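Long-range contacts in MmcR (Streptomyces lavendulae, PDB 3GWZ), which transfers the S-methyl group of S-adenosyl-L-methionine to 6-demethylmitomycins A and B, forming the quinone methoxy group of mitomycins A and B: residues D122-F133 and L178-L188; L92-F101 and F110-L119. One frame throughout, in Å; residues are numbered along the deposited sequence. Where two conformers were deposited one is given.

Contact 1. Residues D122-F133 and L178-L188; sequences DPASPVATDARF and LFNRAMGSVSL. With SAH (S-adenosyl-L-homocysteine), chain G.
Phe133 and Ala182 meet where helix 126-133 runs antiparallel to helix 178-188, a helix pair of this COMT-type O-methyltransferase whose second member also borders the cofactor pocket. The two axes approach to 8.1 Å at 161°, and the buried centre of the contact is formed by Thr129, Phe133, Ala182 and Ser185. With CG anti to its backbone N (chi1 178°), Phe133 lays its ring beside helix 178-188; CE1 rests 3.7 Å from Phe179 CB, and the CA of Phe179 makes an off-centre CH-pi contact with the ring. The two phenyl groups lie side by side, planes inclined at 45°, while His139 meets Phe133 in an edge-to-face pair. Phe179 also borders the ligand: SD of S-adenosyl-L-homocysteine lies at its ring edge, 4.0 Å from CZ. Met183, a selenomethionine whose CB is directed away from 126-133, touches the same ligand, and Ser187, whose OG also bonds to Ser215 and Lys275, makes a weak contact with the carboxylate.

The solvent margin is looser. Pro123 and Leu188 are exposed there, Leu188 CD1 lying 4.0 Å from Pro123 O. Pro123 runs alongside the partly exposed Arg181, whose chain bends at chi3 to bring one guanidinium face over Pro123 CA; a water in the guanidinium plane accepts from NH2. Waters also bridge backbone carbonyls at several levels along the pair: Pro123 O to Arg181 O, Pro126 O to Ala182 O and, at the Leu178 end, Thr129 O to Leu178 O. Ser125 caps its helix through OG, which accepts from Ala128 N. Ser185 OG donates to Ala182 O at 3.0 Å, from above the carbonyl plane, and stands 2.8 Å from Thr129 OG1.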
# COMPACT_ATOMS: atom_id res chain seq x y z
N ASP A 122 -2.33 -1.99 -7.93
CA ASP A 122 -2.35 -3.36 -7.45
C ASP A 122 -2.18 -4.29 -8.64
O ASP A 122 -3.03 -4.35 -9.53
CB ASP A 122 -3.68 -3.64 -6.75
CG ASP A 122 -3.80 -5.07 -6.26
OD1 ASP A 122 -2.86 -5.86 -6.51
OD2 ASP A 122 -4.82 -5.40 -5.63
N PRO A 123 -1.05 -5.03 -8.67
CA PRO A 123 -0.69 -5.88 -9.81
C PRO A 123 -1.71 -6.98 -10.05
O PRO A 123 -1.70 -7.61 -11.10
CB PRO A 123 0.65 -6.49 -9.39
CG PRO A 123 0.69 -6.37 -7.89
CD PRO A 123 -0.10 -5.15 -7.55
N ALA A 124 -2.60 -7.20 -9.09
CA ALA A 124 -3.63 -8.22 -9.23
C ALA A 124 -4.96 -7.64 -9.71
O ALA A 124 -5.93 -8.37 -9.92
CB ALA A 124 -3.82 -8.96 -7.91
N SER A 125 -5.02 -6.32 -9.89
CA SER A 125 -6.28 -5.70 -10.30
C SER A 125 -6.31 -5.37 -11.79
O SER A 125 -5.53 -4.54 -12.25
CB SER A 125 -6.53 -4.42 -9.51
OG SER A 125 -7.58 -3.69 -10.11
N PRO A 126 -7.21 -6.01 -12.54
CA PRO A 126 -7.29 -5.70 -13.97
C PRO A 126 -7.61 -4.22 -14.20
O PRO A 126 -6.96 -3.56 -15.00
CB PRO A 126 -8.42 -6.61 -14.46
CG PRO A 126 -8.41 -7.76 -13.49
CD PRO A 126 -8.09 -7.13 -12.17
N VAL A 127 -8.59 -3.69 -13.47
CA VAL A 127 -9.04 -2.33 -13.76
C VAL A 127 -7.97 -1.29 -13.41
O VAL A 127 -7.75 -0.35 -14.17
CB VAL A 127 -10.36 -1.98 -13.05
CG1 VAL A 127 -10.77 -0.54 -13.38
CG2 VAL A 127 -11.46 -2.93 -13.49
N ALA A 128 -7.30 -1.47 -12.27
CA ALA A 128 -6.26 -0.54 -11.85
C ALA A 128 -5.06 -0.55 -12.79
O ALA A 128 -4.50 0.50 -13.11
CB ALA A 128 -5.80 -0.84 -10.42
N THR A 129 -4.64 -1.73 -13.22
CA THR A 129 -3.49 -1.80 -14.12
C THR A 129 -3.88 -1.28 -15.49
O THR A 129 -3.08 -0.61 -16.16
CB THR A 129 -2.91 -3.22 -14.24
OG1 THR A 129 -3.97 -4.15 -14.51
CG2 THR A 129 -2.19 -3.59 -12.95
N ASP A 130 -5.11 -1.58 -15.91
CA ASP A 130 -5.55 -1.14 -17.23
C ASP A 130 -5.67 0.39 -17.27
O ASP A 130 -5.31 1.03 -18.27
CB ASP A 130 -6.87 -1.80 -17.64
CG ASP A 130 -6.96 -2.06 -19.13
OD1 ASP A 130 -5.98 -1.78 -19.86
OD2 ASP A 130 -8.01 -2.56 -19.58
N ALA A 131 -6.17 0.98 -16.19
CA ALA A 131 -6.31 2.44 -16.15
C ALA A 131 -4.95 3.09 -16.37
O ALA A 131 -4.84 4.07 -17.10
CB ALA A 131 -6.92 2.90 -14.85
N ARG A 132 -3.91 2.55 -15.74
CA ARG A 132 -2.56 3.11 -15.87
C ARG A 132 -1.93 2.86 -17.23
O ARG A 132 -1.18 3.69 -17.73
CB ARG A 132 -1.66 2.60 -14.74
CG ARG A 132 -2.02 3.21 -13.39
CD ARG A 132 -1.43 2.47 -12.20
NE ARG A 132 -1.74 3.20 -10.97
CZ ARG A 132 -2.92 3.15 -10.34
NH1 ARG A 132 -3.89 2.38 -10.81
NH2 ARG A 132 -3.11 3.86 -9.24
N PHE A 133 -2.25 1.71 -17.82
CA PHE A 133 -1.83 1.34 -19.18
C PHE A 133 -2.44 2.33 -20.18
O PHE A 133 -1.74 2.88 -21.02
CB PHE A 133 -2.30 -0.10 -19.44
CG PHE A 133 -2.01 -0.65 -20.84
CD1 PHE A 133 -0.77 -0.48 -21.43
CD2 PHE A 133 -2.97 -1.40 -21.51
CE1 PHE A 133 -0.50 -1.01 -22.70
CE2 PHE A 133 -2.72 -1.94 -22.78
CZ PHE A 133 -1.47 -1.74 -23.37
N LEU A 178 4.02 -1.29 -18.18
CA LEU A 178 2.58 -0.97 -18.16
C LEU A 178 1.74 -2.05 -18.83
O LEU A 178 0.69 -2.45 -18.32
CB LEU A 178 2.30 0.38 -18.84
CG LEU A 178 2.78 1.61 -18.07
CD1 LEU A 178 2.56 2.84 -18.92
CD2 LEU A 178 2.04 1.70 -16.74
N PHE A 179 2.20 -2.52 -19.99
CA PHE A 179 1.46 -3.57 -20.68
C PHE A 179 1.50 -4.91 -19.92
O PHE A 179 0.45 -5.54 -19.68
CB PHE A 179 1.95 -3.78 -22.11
CG PHE A 179 1.39 -5.03 -22.73
CD1 PHE A 179 0.01 -5.19 -22.86
CD2 PHE A 179 2.21 -6.06 -23.12
CE1 PHE A 179 -0.52 -6.36 -23.41
CE2 PHE A 179 1.69 -7.23 -23.66
CZ PHE A 179 0.31 -7.37 -23.81
N ASN A 180 2.69 -5.35 -19.55
CA ASN A 180 2.82 -6.64 -18.86
C ASN A 180 2.07 -6.70 -17.53
O ASN A 180 1.58 -7.77 -17.15
CB ASN A 180 4.29 -7.01 -18.68
CG ASN A 180 4.93 -7.47 -19.97
OD1 ASN A 180 4.23 -7.73 -20.96
ND2 ASN A 180 6.25 -7.56 -19.98
N ARG A 181 1.99 -5.57 -16.83
CA ARG A 181 1.17 -5.48 -15.63
C ARG A 181 -0.32 -5.61 -15.95
O ARG A 181 -1.06 -6.27 -15.23
CB ARG A 181 1.42 -4.16 -14.88
CG ARG A 181 2.68 -4.14 -14.01
CD ARG A 181 2.88 -2.78 -13.34
NE ARG A 181 1.89 -2.52 -12.29
CZ ARG A 181 2.03 -2.89 -11.02
NH1 ARG A 181 3.11 -3.56 -10.63
NH2 ARG A 181 1.07 -2.60 -10.13
N ALA A 182 -0.77 -4.97 -17.03
CA ALA A 182 -2.19 -5.00 -17.36
C ALA A 182 -2.62 -6.38 -17.84
O ALA A 182 -3.72 -6.85 -17.52
CB ALA A 182 -2.53 -3.94 -18.41
N MSE A 183 -1.77 -7.03 -18.63
CA MSE A 183 -2.02 -8.40 -19.07
C MSE A 183 -1.87 -9.35 -17.87
O MSE A 183 -2.65 -10.30 -17.71
CB MSE A 183 -1.01 -8.78 -20.16
CG MSE A 183 -1.25 -10.11 -20.85
SE MSE A 183 -2.89 -10.13 -21.94
CE MSE A 183 -4.01 -11.21 -20.79
N GLY A 184 -0.87 -9.09 -17.04
CA GLY A 184 -0.56 -9.97 -15.92
C GLY A 184 -1.66 -10.06 -14.88
O GLY A 184 -1.83 -11.10 -14.24
N SER A 185 -2.39 -8.97 -14.69
CA SER A 185 -3.46 -8.94 -13.69
C SER A 185 -4.63 -9.79 -14.16
O SER A 185 -5.19 -10.60 -13.41
CB SER A 185 -3.92 -7.50 -13.44
OG SER A 185 -4.44 -6.92 -14.62
N VAL A 186 -5.01 -9.61 -15.42
CA VAL A 186 -6.02 -10.44 -16.05
C VAL A 186 -5.62 -11.91 -15.95
O VAL A 186 -6.43 -12.78 -15.59
CB VAL A 186 -6.22 -10.02 -17.53
CG1 VAL A 186 -7.04 -11.06 -18.27
CG2 VAL A 186 -6.89 -8.67 -17.59
N SER A 187 -4.35 -12.19 -16.24
CA SER A 187 -3.86 -13.57 -16.28
C SER A 187 -3.91 -14.24 -14.92
O SER A 187 -4.24 -15.42 -14.81
CB SER A 187 -2.44 -13.62 -16.85
OG SER A 187 -2.07 -14.96 -17.09
N LEU A 188 -3.60 -13.49 -13.87
CA LEU A 188 -3.65 -14.05 -12.52
C LEU A 188 -5.03 -14.63 -12.21
O LEU A 188 -5.14 -15.69 -11.61
CB LEU A 188 -3.27 -12.99 -11.49
CG LEU A 188 -1.76 -12.90 -11.25
CD1 LEU A 188 -1.36 -11.56 -10.64
CD2 LEU A 188 -1.31 -14.06 -10.37
N SAH G . -0.21 -15.70 -22.41
CA SAH G . -0.07 -14.46 -21.58
CB SAH G . 0.27 -13.20 -22.40
CG SAH G . -0.73 -12.80 -23.50
SD SAH G . -0.28 -11.26 -24.28
C SAH G . -1.34 -14.23 -20.81
O SAH G . -1.34 -13.45 -19.85
OXT SAH G . -2.39 -14.81 -21.12
C5' SAH G . 0.55 -11.88 -25.73
C4' SAH G . 2.03 -12.25 -25.50
O4' SAH G . 2.69 -12.69 -26.70
C3' SAH G . 2.92 -11.15 -24.92
O3' SAH G . 3.35 -11.54 -23.61
C2' SAH G . 4.13 -11.06 -25.85
O2' SAH G . 5.38 -10.95 -25.17
C1' SAH G . 4.10 -12.40 -26.56
N9 SAH G . 4.70 -12.40 -27.91
C8 SAH G . 4.42 -11.54 -28.92
N7 SAH G . 5.12 -11.87 -30.03
C5 SAH G . 5.85 -12.97 -29.73
C6 SAH G . 6.80 -13.85 -30.45
N6 SAH G . 7.09 -13.57 -31.75
N1 SAH G . 7.34 -14.90 -29.78
C2 SAH G . 7.04 -15.15 -28.50
N3 SAH G . 6.18 -14.40 -27.78
C4 SAH G . 5.57 -13.32 -28.34
O HOH W 1 -1.34 -0.65 -10.87
O HOH W 2 0.20 -7.31 -13.04
O HOH W 3 -5.79 -5.18 -17.16
O HOH W 4 -0.39 -1.22 -16.03

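Contact 2. Residues L92-F101 and F110-L119; sequences LRLLATVGVF and FAQNALSAVL
The CA of Phe101 comes 5.0 Å from that of Gln112, and Val100 lies nearest Ser116, just after helix 92-97 has ended in a Schellman motif whose C-prime residue is Gly99, at positive phi (101°). The side chain of Asn113 spans the two segments: ND2 donates to Gly99 O at 2.8 Å, reaching it from above the carbonyl plane, and OD1 accepts from Phe101 N at 3.0 Å through a rather bent bond. The same OD1 takes a much straighter bond from Ser116 N, nearly along the C=O axis, so one oxygen both caps a short helical turn and holds the neighbouring segment. Asp102 is a further partner of ND2.

Asn113 and Ser116 form a capping box, since Asn113 N donates in return to Ser116 OG at 2.9 Å. All this belongs to the dimerisation domain, where strand 109-111 is the central member of a small three-stranded antiparallel sheet, a helix-and-hairpin arrangement like that of winged-helix domains. A chi1 of 74° turns Ser116 OG toward both Asn113 N and Gln112 OE1, to which it donates at 2.6 Å. The CB of Ser116, placed by the backbone, lies over one face of the Phe101 ring in a CH-pi contact. At that ring's edge lies Ala111 O, 3.4 Å from Phe101 CA. Leu115 CD1 packs against Gly99 O, and Val100 CG1 approaches Ser116 CB and Leu119 CD1. Farther up the helix, Leu92 CB stands over the face of the Phe110 ring, 3.9 Å from its centroid and only 16° from the ring normal.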
# COMPACT_ATOMS: atom_id res chain seq x y z
N LEU A 92 -11.23 17.12 -9.79
CA LEU A 92 -11.82 16.35 -8.70
C LEU A 92 -13.33 16.59 -8.56
O LEU A 92 -14.08 15.66 -8.28
CB LEU A 92 -11.09 16.64 -7.39
CG LEU A 92 -9.65 16.08 -7.32
CD1 LEU A 92 -8.92 16.56 -6.08
CD2 LEU A 92 -9.67 14.56 -7.38
N ARG A 93 -13.77 17.84 -8.74
CA ARG A 93 -15.20 18.15 -8.71
C ARG A 93 -15.93 17.35 -9.78
O ARG A 93 -16.97 16.76 -9.53
CB ARG A 93 -15.46 19.63 -8.96
CG ARG A 93 -15.09 20.56 -7.84
CD ARG A 93 -15.83 21.89 -8.00
NE ARG A 93 -16.06 22.22 -9.41
CZ ARG A 93 -15.29 23.04 -10.11
NH1 ARG A 93 -14.23 23.61 -9.54
NH2 ARG A 93 -15.57 23.30 -11.38
N LEU A 94 -15.37 17.36 -10.99
CA LEU A 94 -15.98 16.65 -12.10
C LEU A 94 -16.06 15.16 -11.83
O LEU A 94 -17.10 14.53 -12.01
CB LEU A 94 -15.21 16.90 -13.40
CG LEU A 94 -15.61 16.04 -14.59
CD1 LEU A 94 -17.04 16.33 -15.05
CD2 LEU A 94 -14.63 16.31 -15.72
N LEU A 95 -14.94 14.57 -11.40
CA LEU A 95 -14.92 13.15 -11.12
C LEU A 95 -15.95 12.78 -10.06
O LEU A 95 -16.69 11.81 -10.22
CB LEU A 95 -13.51 12.72 -10.71
CG LEU A 95 -12.50 12.58 -11.86
CD1 LEU A 95 -11.09 12.44 -11.31
CD2 LEU A 95 -12.85 11.40 -12.77
N ALA A 96 -16.00 13.55 -8.98
CA ALA A 96 -16.96 13.27 -7.91
C ALA A 96 -18.40 13.32 -8.43
O ALA A 96 -19.24 12.53 -8.03
CB ALA A 96 -16.77 14.26 -6.76
N THR A 97 -18.65 14.26 -9.34
CA THR A 97 -19.96 14.42 -9.97
C THR A 97 -20.37 13.17 -10.75
O THR A 97 -21.56 12.87 -10.88
CB THR A 97 -19.99 15.67 -10.89
OG1 THR A 97 -19.73 16.84 -10.10
CG2 THR A 97 -21.35 15.84 -11.53
N VAL A 98 -19.40 12.43 -11.27
CA VAL A 98 -19.74 11.22 -12.00
C VAL A 98 -19.44 9.96 -11.18
O VAL A 98 -19.38 8.85 -11.73
CB VAL A 98 -19.07 11.15 -13.39
CG1 VAL A 98 -19.55 12.31 -14.27
CG2 VAL A 98 -17.56 11.15 -13.27
N GLY A 99 -19.26 10.13 -9.88
CA GLY A 99 -19.20 8.98 -8.97
C GLY A 99 -17.81 8.53 -8.53
O GLY A 99 -17.69 7.60 -7.72
N VAL A 100 -16.77 9.17 -9.03
CA VAL A 100 -15.40 8.76 -8.70
C VAL A 100 -14.80 9.74 -7.69
O VAL A 100 -14.65 10.92 -7.99
CB VAL A 100 -14.51 8.71 -9.96
CG1 VAL A 100 -13.08 8.31 -9.60
CG2 VAL A 100 -15.11 7.75 -10.97
N PHE A 101 -14.45 9.22 -6.51
CA PHE A 101 -14.16 10.03 -5.32
C PHE A 101 -15.46 10.66 -4.82
O PHE A 101 -16.40 10.84 -5.58
CB PHE A 101 -13.15 11.16 -5.59
CG PHE A 101 -11.82 10.69 -6.12
CD1 PHE A 101 -11.43 11.01 -7.42
CD2 PHE A 101 -10.95 9.97 -5.33
CE1 PHE A 101 -10.22 10.60 -7.93
CE2 PHE A 101 -9.72 9.56 -5.82
CZ PHE A 101 -9.35 9.87 -7.13
N PHE A 110 -11.91 16.11 -0.21
CA PHE A 110 -12.33 15.01 -1.05
C PHE A 110 -11.94 13.70 -0.38
O PHE A 110 -10.98 13.66 0.39
CB PHE A 110 -11.70 15.12 -2.44
CG PHE A 110 -12.20 16.29 -3.22
CD1 PHE A 110 -13.26 16.13 -4.10
CD2 PHE A 110 -11.64 17.54 -3.06
CE1 PHE A 110 -13.74 17.22 -4.83
CE2 PHE A 110 -12.11 18.62 -3.78
CZ PHE A 110 -13.17 18.45 -4.66
N ALA A 111 -12.68 12.63 -0.67
CA ALA A 111 -12.44 11.34 -0.02
C ALA A 111 -12.48 10.18 -1.00
O ALA A 111 -13.09 10.27 -2.06
CB ALA A 111 -13.47 11.11 1.08
N GLN A 112 -11.84 9.09 -0.62
CA GLN A 112 -11.96 7.84 -1.35
C GLN A 112 -13.40 7.38 -1.32
O GLN A 112 -14.08 7.57 -0.31
CB GLN A 112 -11.12 6.76 -0.66
CG GLN A 112 -10.68 5.63 -1.56
CD GLN A 112 -9.48 6.04 -2.39
OE1 GLN A 112 -9.63 6.69 -3.43
NE2 GLN A 112 -8.29 5.67 -1.92
N ASN A 113 -13.87 6.78 -2.41
CA ASN A 113 -15.11 6.01 -2.37
C ASN A 113 -14.95 4.67 -3.07
O ASN A 113 -13.84 4.31 -3.47
CB ASN A 113 -16.31 6.79 -2.93
CG ASN A 113 -16.20 7.09 -4.43
OD1 ASN A 113 -15.26 6.67 -5.11
ND2 ASN A 113 -17.18 7.82 -4.94
N ALA A 114 -16.04 3.93 -3.21
CA ALA A 114 -16.02 2.58 -3.78
C ALA A 114 -15.40 2.56 -5.17
O ALA A 114 -14.62 1.67 -5.51
CB ALA A 114 -17.43 2.00 -3.82
N LEU A 115 -15.76 3.55 -5.99
CA LEU A 115 -15.23 3.60 -7.35
C LEU A 115 -13.77 4.02 -7.38
O LEU A 115 -12.97 3.40 -8.08
CB LEU A 115 -16.07 4.51 -8.25
CG LEU A 115 -17.50 4.04 -8.51
CD1 LEU A 115 -18.10 4.84 -9.66
CD2 LEU A 115 -17.55 2.55 -8.81
N SER A 116 -13.41 5.05 -6.63
CA SER A 116 -12.02 5.49 -6.64
C SER A 116 -11.11 4.43 -6.01
O SER A 116 -9.94 4.32 -6.37
CB SER A 116 -11.84 6.86 -5.99
OG SER A 116 -11.93 6.79 -4.58
N ALA A 117 -11.65 3.64 -5.09
CA ALA A 117 -10.86 2.61 -4.42
C ALA A 117 -10.35 1.51 -5.38
O ALA A 117 -9.28 0.95 -5.17
CB ALA A 117 -11.64 2.00 -3.26
N VAL A 118 -11.11 1.20 -6.42
CA VAL A 118 -10.68 0.15 -7.35
C VAL A 118 -9.53 0.63 -8.24
O VAL A 118 -8.96 -0.14 -8.99
CB VAL A 118 -11.85 -0.38 -8.22
CG1 VAL A 118 -13.00 -0.84 -7.35
CG2 VAL A 118 -12.32 0.68 -9.18
N LEU A 119 -9.19 1.91 -8.12
CA LEU A 119 -8.09 2.48 -8.90
C LEU A 119 -6.76 2.45 -8.14
O LEU A 119 -5.73 2.85 -8.67
CB LEU A 119 -8.41 3.92 -9.31
CG LEU A 119 -9.54 4.05 -10.33
CD1 LEU A 119 -9.85 5.53 -10.61
CD2 LEU A 119 -9.20 3.32 -11.60

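In the fold
From the N terminus, contact 2 comes first: helix 85-97 leads through Phe101 and strand 102-103 into strand 109-111, and the contact closes this short hairpin loop against the end of the helix within the dimerisation domain. The chain then passes through the short helix 114-117 and a turn at 122-125, where contact 1 starts, into helix 126-135; that contact closes a longer, largely helical loop by bringing helix 173-197 back beside it. The two contacts are thus in series, neither nested nor crossing. Their centres lie 20 Å apart, yet they touch where Arg132 NH2 probably donates to Leu119 O. Contact 1 continues to the cofactor pocket, and both reach the second subunit, in part through its Val42.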